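PDB 6YGA: N-alpha-acetyltransferase 35, NatC auxiliary subunit from Saccharomyces cerevisiae, which serves as the auxiliary subunit of the NatC N-terminal acetyltransferase, which acetylates the N-terminal methionine of the L-A virus Gag protein. Local coordinates for residues B[449-462]-B[710-723]. Residues are numbered along the deposited sequence; the frame is centred on the assembly and turned at random.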
loop_
_atom_site.group_PDB
_atom_site.type_symbol
_atom_site.label_atom_id
_atom_site.label_comp_id
_atom_site.label_asym_id
_atom_site.label_seq_id
_atom_site.Cartn_x
_atom_site.Cartn_y
_atom_site.Cartn_z
ATOM N N GLU B 449 10.695 -14.579 -6.469
ATOM C CA GLU B 449 10.499 -13.136 -6.370
ATOM C C GLU B 449 9.710 -12.772 -5.118
ATOM O O GLU B 449 10.028 -11.790 -4.437
ATOM C CB GLU B 449 9.792 -12.623 -7.625
ATOM C CG GLU B 449 9.449 -11.139 -7.601
ATOM C CD GLU B 449 10.646 -10.251 -7.885
ATOM O OE1 GLU B 449 11.724 -10.783 -8.228
ATOM O OE2 GLU B 449 10.506 -9.018 -7.772
ATOM N N PHE B 450 8.681 -13.558 -4.796
ATOM C CA PHE B 450 7.892 -13.308 -3.594
ATOM C C PHE B 450 8.742 -13.422 -2.333
ATOM O O PHE B 450 8.579 -12.635 -1.393
ATOM C CB PHE B 450 6.715 -14.284 -3.543
ATOM C CG PHE B 450 5.969 -14.279 -2.239
ATOM C CD1 PHE B 450 5.079 -13.261 -1.937
ATOM C CD2 PHE B 450 6.140 -15.307 -1.327
ATOM C CE1 PHE B 450 4.384 -13.263 -0.742
ATOM C CE2 PHE B 450 5.451 -15.315 -0.132
ATOM C CZ PHE B 450 4.571 -14.292 0.163
ATOM N N SER B 451 9.662 -14.389 -2.297
ATOM C CA SER B 451 10.456 -14.609 -1.092
ATOM C C SER B 451 11.502 -13.517 -0.908
ATOM O O SER B 451 11.653 -12.966 0.188
ATOM C CB SER B 451 11.127 -15.981 -1.145
ATOM O OG SER B 451 10.173 -17.022 -1.253
ATOM N N LEU B 452 12.254 -13.204 -1.969
ATOM C CA LEU B 452 13.289 -12.181 -1.862
ATOM C C LEU B 452 12.690 -10.806 -1.602
ATOM O O LEU B 452 13.320 -9.968 -0.950
ATOM C CB LEU B 452 14.146 -12.159 -3.129
ATOM C CG LEU B 452 14.961 -13.418 -3.449
ATOM C CD1 LEU B 452 15.691 -13.273 -4.778
ATOM C CD2 LEU B 452 15.944 -13.734 -2.330
ATOM N N LYS B 453 11.474 -10.558 -2.093
ATOM C CA LYS B 453 10.845 -9.260 -1.880
ATOM C C LYS B 453 10.621 -8.985 -0.397
ATOM O O LYS B 453 10.580 -7.820 0.019
ATOM C CB LYS B 453 9.530 -9.191 -2.664
ATOM C CG LYS B 453 8.759 -7.901 -2.492
ATOM C CD LYS B 453 9.446 -6.736 -3.161
ATOM C CE LYS B 453 8.727 -5.444 -2.828
ATOM N NZ LYS B 453 9.380 -4.273 -3.465
ATOM N N GLY B 454 10.492 -10.042 0.412
ATOM C CA GLY B 454 10.332 -9.865 1.848
ATOM C C GLY B 454 11.509 -9.173 2.510
ATOM O O GLY B 454 11.336 -8.462 3.505
ATOM N N PHE B 455 12.717 -9.361 1.972
ATOM C CA PHE B 455 13.881 -8.675 2.525
ATOM C C PHE B 455 13.834 -7.182 2.231
ATOM O O PHE B 455 14.283 -6.370 3.049
ATOM C CB PHE B 455 15.173 -9.283 1.978
ATOM C CG PHE B 455 15.528 -10.604 2.594
ATOM C CD1 PHE B 455 16.032 -10.670 3.884
ATOM C CD2 PHE B 455 15.366 -11.781 1.882
ATOM C CE1 PHE B 455 16.363 -11.885 4.451
ATOM C CE2 PHE B 455 15.694 -12.995 2.444
ATOM C CZ PHE B 455 16.191 -13.049 3.732
ATOM N N ASP B 456 13.303 -6.800 1.066
ATOM C CA ASP B 456 13.202 -5.383 0.733
ATOM C C ASP B 456 12.215 -4.673 1.647
ATOM O O ASP B 456 12.394 -3.490 1.957
ATOM C CB ASP B 456 12.797 -5.219 -0.734
ATOM C CG ASP B 456 12.716 -3.764 -1.165
ATOM O OD1 ASP B 456 13.751 -3.064 -1.124
ATOM O OD2 ASP B 456 11.619 -3.324 -1.565
ATOM N N LEU B 457 11.185 -5.379 2.100
ATOM C CA LEU B 457 10.174 -4.826 2.986
ATOM C C LEU B 457 10.492 -5.050 4.459
ATOM O O LEU B 457 9.704 -4.634 5.315
ATOM C CB LEU B 457 8.805 -5.428 2.651
ATOM C CG LEU B 457 8.336 -5.257 1.202
ATOM C CD1 LEU B 457 7.099 -6.090 0.935
ATOM C CD2 LEU B 457 8.069 -3.791 0.873
ATOM N N ASP B 458 11.626 -5.688 4.769
ATOM C CA ASP B 458 12.036 -5.956 6.149
ATOM C C ASP B 458 11.009 -6.825 6.871
ATOM O O ASP B 458 10.764 -6.664 8.068
ATOM C CB ASP B 458 12.292 -4.656 6.920
ATOM C CG ASP B 458 13.574 -3.970 6.491
ATOM O OD1 ASP B 458 14.633 -4.630 6.524
ATOM O OD2 ASP B 458 13.527 -2.784 6.108
ATOM N N ILE B 459 10.398 -7.749 6.129
ATOM C CA ILE B 459 9.467 -8.695 6.727
ATOM C C ILE B 459 10.207 -9.672 7.631
ATOM O O ILE B 459 9.722 -10.029 8.711
ATOM C CB ILE B 459 8.681 -9.425 5.622
ATOM C CG1 ILE B 459 7.791 -8.441 4.861
ATOM C CG2 ILE B 459 7.855 -10.556 6.208
ATOM C CD1 ILE B 459 6.770 -7.743 5.734
ATOM N N TYR B 460 11.397 -10.102 7.222
ATOM C CA TYR B 460 12.119 -11.152 7.923
ATOM C C TYR B 460 13.042 -10.567 8.984
ATOM O O TYR B 460 13.758 -9.592 8.740
ATOM C CB TYR B 460 12.940 -11.987 6.939
ATOM C CG TYR B 460 12.184 -12.409 5.699
ATOM C CD1 TYR B 460 10.902 -12.944 5.787
ATOM C CD2 TYR B 460 12.750 -12.263 4.438
ATOM C CE1 TYR B 460 10.209 -13.326 4.652
ATOM C CE2 TYR B 460 12.068 -12.640 3.301
ATOM C CZ TYR B 460 10.799 -13.171 3.410
ATOM O OH TYR B 460 10.126 -13.545 2.272
ATOM N N LYS B 461 13.032 -11.179 10.160
ATOM C CA LYS B 461 13.957 -10.781 11.204
ATOM C C LYS B 461 15.320 -11.422 10.960
ATOM O O LYS B 461 15.427 -12.409 10.228
ATOM C CB LYS B 461 13.408 -11.170 12.574
ATOM C CG LYS B 461 12.233 -10.312 13.026
ATOM C CD LYS B 461 11.754 -10.711 14.413
ATOM C CE LYS B 461 12.831 -10.476 15.461
ATOM N NZ LYS B 461 13.271 -9.052 15.495
ATOM N N PRO B 462 16.388 -10.862 11.542
ATOM C CA PRO B 462 17.729 -11.418 11.293
ATOM C C PRO B 462 17.856 -12.913 11.547
ATOM O O PRO B 462 18.587 -13.589 10.812
ATOM C CB PRO B 462 18.613 -10.601 12.243
ATOM C CG PRO B 462 17.931 -9.282 12.317
ATOM C CD PRO B 462 16.454 -9.586 12.283
ATOM N N VAL B 710 22.868 -8.753 15.397
ATOM C CA VAL B 710 22.904 -8.779 13.941
ATOM C C VAL B 710 21.698 -8.016 13.417
ATOM O O VAL B 710 20.575 -8.205 13.901
ATOM C CB VAL B 710 22.926 -10.219 13.404
ATOM C CG1 VAL B 710 23.102 -10.218 11.895
ATOM C CG2 VAL B 710 24.034 -11.019 14.076
ATOM N N GLU B 711 21.928 -7.143 12.442
ATOM C CA GLU B 711 20.862 -6.387 11.805
ATOM C C GLU B 711 20.964 -6.549 10.298
ATOM O O GLU B 711 22.065 -6.623 9.746
ATOM C CB GLU B 711 20.923 -4.898 12.173
ATOM C CG GLU B 711 20.703 -4.588 13.645
ATOM C CD GLU B 711 20.657 -3.094 13.913
ATOM O OE1 GLU B 711 21.041 -2.320 13.015
ATOM O OE2 GLU B 711 20.232 -2.690 15.015
ATOM N N LEU B 712 19.810 -6.607 9.638
ATOM C CA LEU B 712 19.750 -6.681 8.180
ATOM C C LEU B 712 19.786 -5.257 7.646
ATOM O O LEU B 712 18.780 -4.543 7.680
ATOM C CB LEU B 712 18.498 -7.421 7.729
ATOM C CG LEU B 712 18.427 -8.896 8.119
ATOM C CD1 LEU B 712 17.032 -9.443 7.871
ATOM C CD2 LEU B 712 19.458 -9.694 7.341
ATOM N N VAL B 713 20.946 -4.839 7.149
ATOM C CA VAL B 713 21.179 -3.459 6.736
ATOM C C VAL B 713 21.008 -3.344 5.228
ATOM O O VAL B 713 21.549 -4.154 4.468
ATOM C CB VAL B 713 22.575 -2.980 7.169
ATOM C CG1 VAL B 713 22.887 -1.622 6.567
ATOM C CG2 VAL B 713 22.660 -2.921 8.688
ATOM N N HIS B 714 20.263 -2.331 4.794
ATOM C CA HIS B 714 20.086 -2.065 3.374
ATOM C C HIS B 714 21.258 -1.245 2.841
ATOM O O HIS B 714 21.681 -0.268 3.468
ATOM C CB HIS B 714 18.769 -1.326 3.129
ATOM C CG HIS B 714 17.551 -2.176 3.326
ATOM N ND1 HIS B 714 16.352 -1.912 2.701
ATOM C CD2 HIS B 714 17.348 -3.286 4.075
ATOM C CE1 HIS B 714 15.462 -2.821 3.056
ATOM N NE2 HIS B 714 16.041 -3.667 3.889
ATOM N N THR B 715 21.788 -1.651 1.688
ATOM C CA THR B 715 22.834 -0.891 1.015
ATOM C C THR B 715 22.199 0.246 0.225
ATOM O O THR B 715 21.289 0.019 -0.577
ATOM C CB THR B 715 23.643 -1.798 0.085
ATOM O OG1 THR B 715 24.167 -2.905 0.828
ATOM C CG2 THR B 715 24.799 -1.035 -0.546
ATOM N N THR B 716 22.691 1.468 0.444
ATOM C CA THR B 716 22.011 2.652 -0.078
ATOM C C THR B 716 21.944 2.642 -1.604
ATOM O O THR B 716 20.903 2.965 -2.188
ATOM C CB THR B 716 22.704 3.920 0.432
ATOM O OG1 THR B 716 22.192 5.066 -0.261
ATOM C CG2 THR B 716 24.216 3.840 0.243
ATOM N N GLU B 717 23.038 2.269 -2.269
ATOM C CA GLU B 717 23.070 2.166 -3.721
ATOM C C GLU B 717 23.078 0.719 -4.196
ATOM O O GLU B 717 23.414 0.455 -5.355
ATOM C CB GLU B 717 24.278 2.916 -4.283
ATOM C CG GLU B 717 24.160 4.425 -4.172
ATOM C CD GLU B 717 22.866 4.951 -4.773
ATOM O OE1 GLU B 717 22.474 4.476 -5.860
ATOM O OE2 GLU B 717 22.236 5.834 -4.153
ATOM N N GLY B 718 22.715 -0.220 -3.326
ATOM C CA GLY B 718 22.659 -1.620 -3.678
ATOM C C GLY B 718 21.246 -2.086 -3.974
ATOM O O GLY B 718 20.301 -1.301 -4.074
ATOM N N TRP B 719 21.109 -3.400 -4.123
ATOM C CA TRP B 719 19.815 -4.039 -4.330
ATOM C C TRP B 719 19.448 -4.773 -3.047
ATOM O O TRP B 719 20.120 -5.737 -2.660
ATOM C CB TRP B 719 19.842 -4.987 -5.525
ATOM C CG TRP B 719 18.477 -5.494 -5.862
ATOM C CD1 TRP B 719 18.039 -6.782 -5.795
ATOM C CD2 TRP B 719 17.355 -4.708 -6.284
ATOM N NE1 TRP B 719 16.717 -6.851 -6.166
ATOM C CE2 TRP B 719 16.275 -5.590 -6.470
ATOM C CE3 TRP B 719 17.163 -3.345 -6.532
ATOM C CZ2 TRP B 719 15.021 -5.156 -6.893
ATOM C CZ3 TRP B 719 15.919 -2.915 -6.948
ATOM C CH2 TRP B 719 14.862 -3.817 -7.125
ATOM N N ASN B 720 18.373 -4.326 -2.402
ATOM C CA ASN B 720 18.046 -4.728 -1.044
ATOM C C ASN B 720 17.222 -6.010 -0.970
ATOM O O ASN B 720 16.642 -6.300 0.083
ATOM C CB ASN B 720 17.326 -3.588 -0.330
ATOM C CG ASN B 720 18.202 -2.362 -0.190
ATOM O OD1 ASN B 720 19.431 -2.467 -0.161
ATOM N ND2 ASN B 720 17.580 -1.194 -0.101
ATOM N N TYR B 721 17.157 -6.787 -2.052
ATOM C CA TYR B 721 16.709 -8.166 -1.902
ATOM C C TYR B 721 17.722 -8.994 -1.125
ATOM O O TYR B 721 17.372 -10.062 -0.610
ATOM C CB TYR B 721 16.456 -8.814 -3.265
ATOM C CG TYR B 721 15.148 -8.442 -3.931
ATOM C CD1 TYR B 721 14.409 -7.342 -3.511
ATOM C CD2 TYR B 721 14.648 -9.202 -4.979
ATOM C CE1 TYR B 721 13.215 -7.006 -4.129
ATOM C CE2 TYR B 721 13.456 -8.878 -5.597
ATOM C CZ TYR B 721 12.744 -7.781 -5.170
ATOM O OH TYR B 721 11.559 -7.460 -5.788
ATOM N N PHE B 722 18.966 -8.526 -1.034
ATOM C CA PHE B 722 20.039 -9.221 -0.326
ATOM C C PHE B 722 20.674 -8.236 0.647
ATOM O O PHE B 722 21.720 -7.642 0.354
ATOM C CB PHE B 722 21.077 -9.779 -1.302
ATOM C CG PHE B 722 20.488 -10.606 -2.413
ATOM C CD1 PHE B 722 20.133 -10.018 -3.616
ATOM C CD2 PHE B 722 20.297 -11.971 -2.258
ATOM C CE1 PHE B 722 19.593 -10.773 -4.645
ATOM C CE2 PHE B 722 19.760 -12.733 -3.285
ATOM C CZ PHE B 722 19.406 -12.131 -4.479
ATOM N N PRO B 723 20.062 -8.025 1.811
ATOM C CA PRO B 723 20.638 -7.089 2.782
ATOM C C PRO B 723 21.944 -7.614 3.355
ATOM O O PRO B 723 22.268 -8.799 3.264
ATOM C CB PRO B 723 19.558 -6.987 3.866
ATOM C CG PRO B 723 18.807 -8.265 3.763
ATOM C CD PRO B 723 18.812 -8.630 2.304
#
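The ring of Tyr721 lies flat along the last turns of helix 433-456, filling a shallow trough between Glu449, Leu452, Lys453 and Asp456. One face rests on helix backbone, with Lys453 CA 4.2 Å from the ring centroid in a CH-pi contact; Trp719 NE1 lies over the rim of the opposite face. Leu452 CB closes one flank, 3.5 Å from Tyr721 CD2, and Asp456 CB meets the other edge. Folded back by its bent chain (chi2 78°), Glu449 brings its carboxylate to the far end of the trough, where Tyr721 OH donates to Glu449 OE2 over 2.7 Å, from above the carboxylate plane. Glu449 OE2 also bonds Tyr409 OH, a second partner that would help hold the carboxylate in place for Tyr721.

Farther along, Phe455 projects as a bump against Pro723, its CD1 3.7 Å from Pro723 CG, while Tyr460 CD2 sits over the centre of one face of its ring. Leu712 pushes CD1 into the notch beyond, 3.4 Å from Tyr460 O and close to the edge of Phe455, and Pro462 lies against Leu712 and Val710. At the Schellman turn ending the helix, His714 NE2 makes two weak, bent bonds, to Phe455 O and Asp458 OD1.

The loop linking strands 708-713 and 724-729 of the antiparallel hairpin thus lies along one side of the C-terminal end of helix 433-456. Helix 465-506 backs Leu452, Phe455 and Tyr460, helix 511-564 receives Phe722, and at the turn itself Arg140 and Arg137 of the N-alpha-acetyltransferase 30 chain donate to Leu457 O and Asp458 O.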